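Local coordinates for PrgZ (Enterococcus faecalis, PDB 4FAJ), which binds peptide pheromone outside the cell as a membrane-anchored receptor of the bacterial solute-binding protein 5 family, probably for peptide uptake, at residues Ala76-Gln81 and Thr85-Val90; Tyr95-Lys100 and His549-Lys554; Glu501-Ser506 and Gln512-Ala517; Lys519-Ile522 and Gly526-Pro529. One frame throughout, in Å; residues are numbered along the deposited sequence.

Contact 1. Residues Ala76-Gln81 and Thr85-Val90; sequences ATAVDQ and TLLANV
Both oxygens of Gln81 accept a hydrogen from Thr85, four residues further on. The backbone N of Thr85 reaches Gln81 O at 2.9 Å and almost straight, with an angle of 176° at the hydrogen. The hydroxyl OG1 of Thr85 donates to Gln81 OE1 at 2.7 Å, and it stands above the plane of the side-chain amide, 37° out of it, not on a lone pair. The amide gets there because the Gln81 chain bends at chi2 (58°), which turns its end toward the next helical turn. OE1 has a second donor in the backbone N of Lys554, so two hydrogens hold it, and NE2 adds a weak bond to Gly552 O. This is the first turn of helix 81-90, with Asp80 at the N-cap. Just before the cap, the backbone of Val79 hydrogen-bonds the bound peptide, which places the helix start beside the ligand. One turn on, Thr85 O accepts the side-chain ND2 of Asn89 at 2.7 Å and, weakly, the backbone N of Asn89 at 3.3 Å, while the same amide also bonds outward, ND2 to Tyr555 O and OD1 from Tyr557 N. Apart from these polar links, Ala78 CB meets Leu87 CD1 at 3.6 Å, a buried apolar touch.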
loop_
_atom_site.group_PDB
_atom_site.type_symbol
_atom_site.label_atom_id
_atom_site.label_comp_id
_atom_site.label_asym_id
_atom_site.label_seq_id
_atom_site.Cartn_x
_atom_site.Cartn_y
_atom_site.Cartn_z
ATOM N N ALA A 76 5.620 -2.399 12.551
ATOM C CA ALA A 76 5.374 -3.822 12.402
ATOM C C ALA A 76 3.964 -4.125 11.898
ATOM O O ALA A 76 3.771 -5.135 11.238
ATOM C CB ALA A 76 5.641 -4.558 13.722
ATOM N N THR A 77 2.988 -3.265 12.188
ATOM C CA THR A 77 1.589 -3.546 11.853
ATOM C C THR A 77 0.964 -2.629 10.799
ATOM O O THR A 77 -0.099 -2.957 10.285
ATOM C CB THR A 77 0.680 -3.494 13.101
ATOM O OG1 THR A 77 0.597 -2.144 13.580
ATOM C CG2 THR A 77 1.214 -4.432 14.202
ATOM N N ALA A 78 1.610 -1.506 10.474
ATOM C CA ALA A 78 1.065 -0.550 9.515
ATOM C C ALA A 78 1.149 -1.076 8.067
ATOM O O ALA A 78 2.226 -1.418 7.582
ATOM C CB ALA A 78 1.783 0.787 9.634
ATOM N N VAL A 79 0.001 -1.132 7.397
ATOM C CA VAL A 79 -0.087 -1.621 6.020
ATOM C C VAL A 79 -0.972 -0.779 5.072
ATOM O O VAL A 79 -0.998 -1.038 3.856
ATOM C CB VAL A 79 -0.559 -3.094 6.018
ATOM C CG1 VAL A 79 -2.051 -3.199 6.298
ATOM C CG2 VAL A 79 -0.200 -3.757 4.706
ATOM N N ASP A 80 -1.674 0.216 5.609
ATOM C CA ASP A 80 -2.537 1.123 4.829
ATOM C C ASP A 80 -1.833 2.449 4.522
ATOM O O ASP A 80 -0.961 2.881 5.284
ATOM C CB ASP A 80 -3.826 1.414 5.606
ATOM C CG ASP A 80 -3.581 2.317 6.780
ATOM O OD1 ASP A 80 -3.028 1.797 7.777
ATOM O OD2 ASP A 80 -3.884 3.538 6.681
ATOM N N GLN A 81 -2.235 3.105 3.423
ATOM C CA GLN A 81 -1.561 4.315 2.960
ATOM C C GLN A 81 -1.564 5.452 3.958
ATOM O O GLN A 81 -0.551 6.116 4.106
ATOM C CB GLN A 81 -2.112 4.838 1.616
ATOM C CG GLN A 81 -1.337 6.103 1.058
ATOM C CD GLN A 81 0.204 5.913 0.826
ATOM O OE1 GLN A 81 1.047 6.304 1.670
ATOM N NE2 GLN A 81 0.567 5.339 -0.327
ATOM N N THR A 85 2.044 6.933 5.163
ATOM C CA THR A 85 2.434 8.334 4.980
ATOM C C THR A 85 2.762 9.060 6.303
ATOM O O THR A 85 3.760 9.798 6.389
ATOM C CB THR A 85 1.356 9.121 4.197
ATOM O OG1 THR A 85 1.362 8.686 2.827
ATOM C CG2 THR A 85 1.635 10.640 4.248
ATOM N N LEU A 86 1.951 8.849 7.340
ATOM C CA LEU A 86 2.252 9.467 8.628
ATOM C C LEU A 86 3.593 8.957 9.160
ATOM O O LEU A 86 4.450 9.743 9.566
ATOM C CB LEU A 86 1.168 9.187 9.653
ATOM C CG LEU A 86 1.475 9.671 11.074
ATOM C CD1 LEU A 86 1.700 11.176 11.106
ATOM C CD2 LEU A 86 0.321 9.250 11.994
ATOM N N LEU A 87 3.770 7.642 9.148
ATOM C CA LEU A 87 5.011 7.039 9.658
ATOM C C LEU A 87 6.232 7.464 8.831
ATOM O O LEU A 87 7.316 7.670 9.393
ATOM C CB LEU A 87 4.902 5.503 9.750
ATOM C CG LEU A 87 4.076 4.921 10.899
ATOM C CD1 LEU A 87 4.051 3.371 10.826
ATOM C CD2 LEU A 87 4.564 5.369 12.260
ATOM N N ALA A 88 6.071 7.628 7.516
ATOM C CA ALA A 88 7.172 8.111 6.669
ATOM C C ALA A 88 7.615 9.533 7.050
ATOM O O ALA A 88 8.736 9.938 6.753
ATOM C CB ALA A 88 6.793 8.035 5.182
ATOM N N ASN A 89 6.747 10.257 7.752
ATOM C CA ASN A 89 7.000 11.649 8.143
ATOM C C ASN A 89 7.304 11.888 9.641
ATOM O O ASN A 89 8.008 12.858 9.978
ATOM C CB ASN A 89 5.841 12.512 7.663
ATOM C CG ASN A 89 5.864 12.715 6.170
ATOM O OD1 ASN A 89 6.647 13.516 5.660
ATOM N ND2 ASN A 89 5.005 11.997 5.452
ATOM N N VAL A 90 6.808 11.020 10.528
ATOM C CA VAL A 90 7.186 11.090 11.943
ATOM C C VAL A 90 8.283 10.094 12.324
ATOM O O VAL A 90 8.888 10.220 13.387
ATOM C CB VAL A 90 5.957 11.022 12.920
ATOM C CG1 VAL A 90 4.988 12.179 12.637
ATOM C CG2 VAL A 90 5.250 9.657 12.853
#

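Contact 2. Residues Tyr95-Lys100 and His549-Lys554. With GOL (glycerol), chain D.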
loop_
_atom_site.group_PDB
_atom_site.type_symbol
_atom_site.label_atom_id
_atom_site.label_comp_id
_atom_site.label_asym_id
_atom_site.label_seq_id
_atom_site.Cartn_x
_atom_site.Cartn_y
_atom_site.Cartn_z
ATOM N N TYR A 95 17.060 3.975 4.745
ATOM C CA TYR A 95 17.010 4.690 3.470
ATOM C C TYR A 95 15.647 5.380 3.290
ATOM O O TYR A 95 14.641 5.005 3.915
ATOM C CB TYR A 95 17.326 3.733 2.293
ATOM C CG TYR A 95 18.653 3.070 2.488
ATOM C CD1 TYR A 95 19.824 3.699 2.086
ATOM C CD2 TYR A 95 18.758 1.865 3.179
ATOM C CE1 TYR A 95 21.050 3.132 2.324
ATOM C CE2 TYR A 95 19.993 1.288 3.421
ATOM C CZ TYR A 95 21.130 1.923 2.994
ATOM O OH TYR A 95 22.358 1.383 3.235
ATOM N N ARG A 96 15.656 6.419 2.459
ATOM C CA ARG A 96 14.489 7.245 2.143
ATOM C C ARG A 96 14.505 7.491 0.631
ATOM O O ARG A 96 15.560 7.812 0.067
ATOM C CB ARG A 96 14.585 8.582 2.880
ATOM C CG ARG A 96 13.404 9.539 2.643
ATOM C CD ARG A 96 13.754 10.947 3.071
ATOM N NE ARG A 96 13.917 11.087 4.524
ATOM C CZ ARG A 96 12.924 11.234 5.404
ATOM N NH1 ARG A 96 11.648 11.261 5.012
ATOM N NH2 ARG A 96 13.207 11.366 6.695
ATOM N N LEU A 97 13.347 7.343 -0.018
ATOM C CA LEU A 97 13.263 7.543 -1.465
ATOM C C LEU A 97 13.500 8.987 -1.868
ATOM O O LEU A 97 13.032 9.928 -1.206
ATOM C CB LEU A 97 11.910 7.067 -2.021
ATOM C CG LEU A 97 11.570 5.585 -1.877
ATOM C CD1 LEU A 97 10.333 5.286 -2.741
ATOM C CD2 LEU A 97 12.732 4.634 -2.225
ATOM N N ASP A 98 14.249 9.163 -2.949
ATOM C CA ASP A 98 14.453 10.480 -3.535
ATOM C C ASP A 98 13.373 10.767 -4.579
ATOM O O ASP A 98 12.469 9.964 -4.788
ATOM C CB ASP A 98 15.869 10.616 -4.135
ATOM C CG ASP A 98 16.125 9.684 -5.323
ATOM O OD1 ASP A 98 15.158 9.127 -5.901
ATOM O OD2 ASP A 98 17.320 9.508 -5.671
ATOM N N GLU A 99 13.491 11.917 -5.235
ATOM C CA GLU A 99 12.509 12.361 -6.224
ATOM C C GLU A 99 12.320 11.396 -7.403
ATOM O O GLU A 99 11.302 11.457 -8.106
ATOM C CB GLU A 99 12.848 13.784 -6.715
ATOM C CG GLU A 99 14.169 13.939 -7.492
ATOM C CD GLU A 99 15.408 13.999 -6.602
ATOM O OE1 GLU A 99 15.287 13.811 -5.359
ATOM O OE2 GLU A 99 16.514 14.235 -7.153
ATOM N N LYS A 100 13.285 10.503 -7.612
ATOM C CA LYS A 100 13.196 9.481 -8.654
ATOM C C LYS A 100 12.828 8.119 -8.092
ATOM O O LYS A 100 12.986 7.106 -8.765
ATOM C CB LYS A 100 14.528 9.397 -9.408
ATOM C CG LYS A 100 14.872 10.688 -10.132
ATOM C CD LYS A 100 16.066 10.524 -11.062
ATOM C CE LYS A 100 16.057 11.578 -12.158
ATOM N NZ LYS A 100 16.033 12.969 -11.612
ATOM N N HIS A 549 5.389 10.389 -4.272
ATOM C CA HIS A 549 5.927 9.140 -4.805
ATOM C C HIS A 549 4.809 8.289 -5.414
ATOM O O HIS A 549 3.750 8.122 -4.795
ATOM C CB HIS A 549 6.615 8.339 -3.692
ATOM C CG HIS A 549 7.764 9.052 -3.043
ATOM N ND1 HIS A 549 8.975 9.236 -3.674
ATOM C CD2 HIS A 549 7.898 9.588 -1.807
ATOM C CE1 HIS A 549 9.798 9.883 -2.866
ATOM N NE2 HIS A 549 9.174 10.102 -1.724
ATOM N N SER A 550 5.041 7.739 -6.607
ATOM C CA SER A 550 4.088 6.795 -7.223
ATOM C C SER A 550 4.190 5.366 -6.630
ATOM O O SER A 550 3.315 4.519 -6.870
ATOM C CB SER A 550 4.285 6.752 -8.729
ATOM O OG SER A 550 5.617 6.392 -9.039
ATOM N N ILE A 551 5.259 5.111 -5.879
ATOM C CA ILE A 551 5.434 3.874 -5.112
ATOM C C ILE A 551 5.746 4.191 -3.636
ATOM O O ILE A 551 6.284 5.256 -3.321
ATOM C CB ILE A 551 6.578 2.971 -5.673
ATOM C CG1 ILE A 551 7.951 3.631 -5.507
ATOM C CG2 ILE A 551 6.349 2.619 -7.130
ATOM C CD1 ILE A 551 9.116 2.746 -5.978
ATOM N N GLY A 552 5.419 3.262 -2.749
ATOM C CA GLY A 552 5.701 3.407 -1.322
ATOM C C GLY A 552 4.844 4.478 -0.675
ATOM O O GLY A 552 3.741 4.780 -1.144
ATOM N N ALA A 553 5.354 5.060 0.406
ATOM C CA ALA A 553 4.629 6.102 1.129
ATOM C C ALA A 553 4.485 7.310 0.200
ATOM O O ALA A 553 5.472 7.797 -0.318
ATOM C CB ALA A 553 5.374 6.476 2.398
ATOM N N LYS A 554 3.260 7.783 -0.003
ATOM C CA LYS A 554 2.956 8.728 -1.079
ATOM C C LYS A 554 3.588 10.115 -0.923
ATOM O O LYS A 554 4.003 10.716 -1.924
ATOM C CB LYS A 554 1.444 8.891 -1.243
ATOM C CG LYS A 554 1.039 9.695 -2.480
ATOM C CD LYS A 554 -0.475 9.802 -2.621
ATOM C CE LYS A 554 -1.123 8.509 -3.072
ATOM N NZ LYS A 554 -2.497 8.760 -3.668
HETATM C C1 GOL D . 8.975 5.867 0.879
HETATM O O1 GOL D . 8.280 4.634 0.951
HETATM C C2 GOL D . 10.277 5.822 1.683
HETATM O O2 GOL D . 11.016 7.017 1.483
HETATM C C3 GOL D . 9.945 5.680 3.169
HETATM O O3 GOL D . 11.143 5.653 3.944
HETATM O O HOH W 1 10.862 10.504 0.433
#
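Leu97 and His549 each hold CG anti to the carbonyl carbon (chi1 -62° and -60°), and these torsions bring the isobutyl group and the imidazole together. Leu97 CB lies 3.6 Å from His549 CE1, and Leu97 CD1 sits over one face of the ring, displaced toward its rim. From there CD1 goes on to Ile551 CG1 at 4.0 Å, the two side chains crossing at about a right angle. The carbonyl of Asp98 approaches the ring differently: its O lies at the edge, near the ring plane, 3.3 Å from His549 CE1. Both ring nitrogens have polar partners. ND1 pairs with Asn101 OD1, and NE2 shares a water at 2.8 Å, which in turn donates to Leu97 O. The contact thus joins the end of strand 95-97, which forms a two-stranded antiparallel hairpin with 103-105, to the loop between strands 547-548 and 555-556. Leaving the strand, Asp98 OD1 accepts from Lys100 N at 2.9 Å and forms an Asx turn. A glycerol, probably from the crystallisation liquor, links the same two segments, its O2 accepting from Leu97 N at 2.8 Å and its O1 from Ala553 N at 3.0 Å. With no direct hydrogen bond between the segments, their attachment rests on the packing of Leu97 against the imidazole and Ile551, and on polar bridges through water and, in this crystal, glycerol.

Contact 3. Residues Glu501-Ser506 and Gln512-Ala517; sequences ELLKDS and QELKKA
A short helix-loop-helix connection brings the end of helix 497-502 against helix 510-524, with Leu502 as the main point of entry. Leu502 begins a type I turn that runs to Asp505 and carries the chain on toward the second helix. Its CB meets Ala517 CB at 3.8 Å, and CD1 rests on the helix backbone, 3.7 Å from Ala517 N. The other branch, CD2, comes within 3.2 Å of Glu513 OE1, the two side chains crossing at about a right angle. Next to this, Leu503 CD2 touches Leu514 CD2 at 4.1 Å, and Leu480 of helix 477-480 packs on both leucines. At the polar end, Asp505 crosses over the CB and CG of Glu513, their carboxylate planes 48° apart. One water donates to Asp505 OD2 at 2.8 Å and to Glu513 OE1 at 2.7 Å. Lys516 NZ takes the syn lone pair of Glu513 OE2 at 2.9 Å in a salt bridge, and Asp505 OD1 bonds with the Ser507 hydroxyl. Asp505 OD2 and Glu513 OE1 lie only 4.3 Å apart, and the repulsion expected between them is probably eased by the bridging water and the lysine charge.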
loop_
_atom_site.group_PDB
_atom_site.type_symbol
_atom_site.label_atom_id
_atom_site.label_comp_id
_atom_site.label_asym_id
_atom_site.label_seq_id
_atom_site.Cartn_x
_atom_site.Cartn_y
_atom_site.Cartn_z
ATOM N N GLU A 501 5.297 -21.128 -7.498
ATOM C CA GLU A 501 6.633 -21.536 -7.927
ATOM C C GLU A 501 7.226 -20.554 -8.944
ATOM O O GLU A 501 8.400 -20.223 -8.846
ATOM C CB GLU A 501 6.611 -22.979 -8.462
ATOM C CG GLU A 501 7.891 -23.472 -9.136
ATOM C CD GLU A 501 9.119 -23.494 -8.242
ATOM O OE1 GLU A 501 8.995 -23.414 -6.997
ATOM O OE2 GLU A 501 10.231 -23.614 -8.804
ATOM N N LEU A 502 6.414 -20.081 -9.894
ATOM C CA LEU A 502 6.854 -19.029 -10.857
ATOM C C LEU A 502 7.403 -17.785 -10.162
ATOM O O LEU A 502 8.398 -17.199 -10.613
ATOM C CB LEU A 502 5.706 -18.630 -11.798
ATOM C CG LEU A 502 5.327 -19.671 -12.849
ATOM C CD1 LEU A 502 3.964 -19.347 -13.484
ATOM C CD2 LEU A 502 6.448 -19.843 -13.919
ATOM N N LEU A 503 6.780 -17.403 -9.048
ATOM C CA LEU A 503 7.261 -16.283 -8.241
ATOM C C LEU A 503 8.685 -16.458 -7.710
ATOM O O LEU A 503 9.320 -15.468 -7.365
ATOM C CB LEU A 503 6.342 -16.042 -7.036
ATOM C CG LEU A 503 4.868 -15.729 -7.287
ATOM C CD1 LEU A 503 4.199 -15.308 -5.977
ATOM C CD2 LEU A 503 4.720 -14.660 -8.341
ATOM N N LYS A 504 9.177 -17.695 -7.628
ATOM C CA LYS A 504 10.492 -17.952 -7.021
ATOM C C LYS A 504 11.648 -17.879 -8.014
ATOM O O LYS A 504 12.816 -17.989 -7.628
ATOM C CB LYS A 504 10.484 -19.305 -6.310
ATOM C CG LYS A 504 9.652 -19.287 -5.048
ATOM C CD LYS A 504 9.459 -20.674 -4.474
ATOM C CE LYS A 504 8.769 -20.625 -3.115
ATOM N NZ LYS A 504 7.671 -21.633 -2.999
ATOM N N ASP A 505 11.337 -17.678 -9.288
ATOM C CA ASP A 505 12.365 -17.707 -10.312
ATOM C C ASP A 505 13.419 -16.623 -10.090
ATOM O O ASP A 505 13.085 -15.458 -9.893
ATOM C CB ASP A 505 11.754 -17.554 -11.699
ATOM C CG ASP A 505 12.683 -18.047 -12.785
ATOM O OD1 ASP A 505 13.561 -17.269 -13.220
ATOM O OD2 ASP A 505 12.526 -19.221 -13.198
ATOM N N SER A 506 14.690 -17.022 -10.114
ATOM C CA SER A 506 15.793 -16.084 -9.954
ATOM C C SER A 506 16.738 -16.103 -11.158
ATOM O O SER A 506 17.852 -15.600 -11.069
ATOM C CB SER A 506 16.563 -16.405 -8.664
ATOM O OG SER A 506 17.052 -17.740 -8.689
ATOM N N GLN A 512 10.190 -12.876 -17.537
ATOM C CA GLN A 512 9.276 -13.638 -18.352
ATOM C C GLN A 512 8.458 -14.585 -17.472
ATOM O O GLN A 512 7.272 -14.804 -17.724
ATOM C CB GLN A 512 10.037 -14.418 -19.432
ATOM C CG GLN A 512 10.602 -13.545 -20.575
ATOM C CD GLN A 512 11.760 -12.634 -20.148
ATOM O OE1 GLN A 512 12.518 -12.949 -19.219
ATOM N NE2 GLN A 512 11.884 -11.481 -20.824
ATOM N N GLU A 513 9.092 -15.130 -16.437
ATOM C CA GLU A 513 8.408 -16.073 -15.554
ATOM C C GLU A 513 7.364 -15.381 -14.698
ATOM O O GLU A 513 6.279 -15.928 -14.493
ATOM C CB GLU A 513 9.402 -16.851 -14.688
ATOM C CG GLU A 513 10.345 -17.729 -15.501
ATOM C CD GLU A 513 9.621 -18.766 -16.328
ATOM O OE1 GLU A 513 9.063 -19.713 -15.734
ATOM O OE2 GLU A 513 9.615 -18.639 -17.575
ATOM N N LEU A 514 7.677 -14.185 -14.208
ATOM C CA LEU A 514 6.698 -13.388 -13.475
ATOM C C LEU A 514 5.517 -12.991 -14.358
ATOM O O LEU A 514 4.391 -12.938 -13.883
ATOM C CB LEU A 514 7.330 -12.133 -12.871
ATOM C CG LEU A 514 8.372 -12.343 -11.767
ATOM C CD1 LEU A 514 8.822 -10.980 -11.199
ATOM C CD2 LEU A 514 7.859 -13.255 -10.660
ATOM N N LYS A 515 5.759 -12.730 -15.640
ATOM C CA LYS A 515 4.652 -12.425 -16.555
ATOM C C LYS A 515 3.772 -13.655 -16.766
ATOM O O LYS A 515 2.544 -13.541 -16.879
ATOM C CB LYS A 515 5.156 -11.876 -17.893
ATOM C CG LYS A 515 4.075 -11.184 -18.733
ATOM C CD LYS A 515 3.577 -9.921 -18.034
ATOM C CE LYS A 515 2.618 -9.108 -18.840
ATOM N NZ LYS A 515 2.079 -7.995 -18.013
ATOM N N LYS A 516 4.394 -14.831 -16.801
ATOM C CA LYS A 516 3.636 -16.075 -16.882
ATOM C C LYS A 516 2.748 -16.219 -15.650
ATOM O O LYS A 516 1.604 -16.655 -15.762
ATOM C CB LYS A 516 4.551 -17.292 -16.997
ATOM C CG LYS A 516 5.167 -17.511 -18.358
ATOM C CD LYS A 516 6.164 -18.688 -18.310
ATOM C CE LYS A 516 6.850 -18.889 -19.659
ATOM N NZ LYS A 516 7.969 -19.888 -19.572
ATOM N N ALA A 517 3.287 -15.880 -14.480
ATOM C CA ALA A 517 2.517 -15.965 -13.237
ATOM C C ALA A 517 1.311 -15.034 -13.312
ATOM O O ALA A 517 0.199 -15.445 -13.018
ATOM C CB ALA A 517 3.378 -15.646 -12.036
HETATM O O HOH W 2 10.052 -20.569 -13.399
#

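Contact 4. Residues Lys519-Ile522 and Gly526-Pro529; sequences KLLI and GVVP
Leu521 meets both Gly526 and Val527 across the turn that leads out of helix 510-524, and its side chain can be followed outward. From CB the chain leaves with CG anti to the backbone N (chi1 177°), which swings the branched end toward the oncoming segment. CG itself comes to 4.1 Å from Val527 CG1. The two methyls then part company. CD1 settles on the backbone of Gly526, 3.8 Å from its CA; as glycine carries no side chain, the methyl can lie directly against the main chain there. CD2 reaches Val527 CG1 at 4.0 Å, so that one valine methyl receives both the branch point and one tip of the leucine, the two side chains running at a slant to each other. Around this pair, Phe483, Tyr494 and Tyr499 also touch Leu521, and Phe321 of strand 311-324 packs on Val527.

The backbone is joined beside these methyls. Gly526 N donates to Leu521 O at 3.1 Å with an angle of 168° at the hydrogen, spanning five residues where a regular alpha-helical bond spans four. This link lies where the helix gives way to strand 528-539, which runs antiparallel to strand 311-324 in the large mixed sheet. Gly526 O, for its part, accepts from the side-chain amide of Gln326. The contact therefore combines one fairly straight backbone bond with buried hydrocarbon packing: the polar link ties the end of the helix to the start of the next segment, and the leucine covers the glycine and valine beside it.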
loop_
_atom_site.group_PDB
_atom_site.type_symbol
_atom_site.label_atom_id
_atom_site.label_comp_id
_atom_site.label_asym_id
_atom_site.label_seq_id
_atom_site.Cartn_x
_atom_site.Cartn_y
_atom_site.Cartn_z
ATOM N N LYS A 519 -0.283 -14.025 -15.909
ATOM C CA LYS A 519 -1.230 -14.626 -16.836
ATOM C C LYS A 519 -1.980 -15.819 -16.223
ATOM O O LYS A 519 -3.185 -15.950 -16.428
ATOM C CB LYS A 519 -0.531 -15.029 -18.142
ATOM C CG LYS A 519 -0.030 -13.849 -18.959
ATOM C CD LYS A 519 0.730 -14.313 -20.190
ATOM C CE LYS A 519 1.446 -13.148 -20.831
ATOM N NZ LYS A 519 2.205 -13.567 -22.029
ATOM N N LEU A 520 -1.285 -16.670 -15.471
ATOM C CA LEU A 520 -1.940 -17.782 -14.779
ATOM C C LEU A 520 -3.006 -17.258 -13.780
ATOM O O LEU A 520 -4.115 -17.777 -13.702
ATOM C CB LEU A 520 -0.899 -18.636 -14.054
ATOM C CG LEU A 520 -1.359 -19.891 -13.321
ATOM C CD1 LEU A 520 -2.210 -20.775 -14.219
ATOM C CD2 LEU A 520 -0.134 -20.661 -12.784
ATOM N N LEU A 521 -2.662 -16.223 -13.028
ATOM C CA LEU A 521 -3.615 -15.602 -12.098
ATOM C C LEU A 521 -4.857 -15.076 -12.827
ATOM O O LEU A 521 -5.990 -15.262 -12.382
ATOM C CB LEU A 521 -2.925 -14.476 -11.335
ATOM C CG LEU A 521 -3.740 -13.637 -10.349
ATOM C CD1 LEU A 521 -4.445 -14.523 -9.319
ATOM C CD2 LEU A 521 -2.802 -12.647 -9.664
ATOM N N ILE A 522 -4.645 -14.445 -13.975
ATOM C CA ILE A 522 -5.757 -13.905 -14.771
ATOM C C ILE A 522 -6.562 -15.025 -15.442
ATOM O O ILE A 522 -7.805 -14.976 -15.480
ATOM C CB ILE A 522 -5.252 -12.859 -15.794
ATOM C CG1 ILE A 522 -4.883 -11.581 -15.041
ATOM C CG2 ILE A 522 -6.316 -12.582 -16.865
ATOM C CD1 ILE A 522 -3.995 -10.659 -15.778
ATOM N N GLY A 526 -8.296 -15.240 -10.385
ATOM C CA GLY A 526 -8.194 -15.240 -8.934
ATOM C C GLY A 526 -8.393 -13.880 -8.286
ATOM O O GLY A 526 -8.607 -13.799 -7.074
ATOM N N VAL A 527 -8.310 -12.828 -9.100
ATOM C CA VAL A 527 -8.522 -11.439 -8.681
ATOM C C VAL A 527 -8.910 -10.650 -9.937
ATOM O O VAL A 527 -8.431 -10.974 -11.023
ATOM C CB VAL A 527 -7.247 -10.844 -8.046
ATOM C CG1 VAL A 527 -6.152 -10.582 -9.110
ATOM C CG2 VAL A 527 -7.576 -9.591 -7.260
ATOM N N VAL A 528 -9.792 -9.659 -9.801
ATOM C CA VAL A 528 -10.256 -8.863 -10.955
ATOM C C VAL A 528 -9.653 -7.455 -10.888
ATOM O O VAL A 528 -10.042 -6.673 -10.023
ATOM C CB VAL A 528 -11.796 -8.715 -10.979
ATOM C CG1 VAL A 528 -12.245 -7.763 -12.125
ATOM C CG2 VAL A 528 -12.470 -10.066 -11.119
ATOM N N PRO A 529 -8.701 -7.135 -11.778
ATOM C CA PRO A 529 -8.176 -5.762 -11.811
ATOM C C PRO A 529 -9.142 -4.821 -12.517
ATOM O O PRO A 529 -9.688 -5.153 -13.588
ATOM C CB PRO A 529 -6.846 -5.889 -12.571
ATOM C CG PRO A 529 -6.822 -7.217 -13.177
ATOM C CD PRO A 529 -8.039 -8.001 -12.768
#

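From the N terminus, contact 1 comes first and closes a very short loop at the start of helix 81-90. Strand 95-97 follows, and contact 2 then joins it to residues 549-554, spanning some 450 residues of chain. Contacts 3 and 4 both fall within that span, one after the other, without crossing: each closes a local turn, and helix 510-524 serves both, their centres about 14 Å apart. Contacts 1 and 2 touch directly, Ala88 packing on Ala553, so the early helix is tied to the late loop. Contacts 3 and 4 instead carry the chain from helix 497-502 into the large mixed sheet.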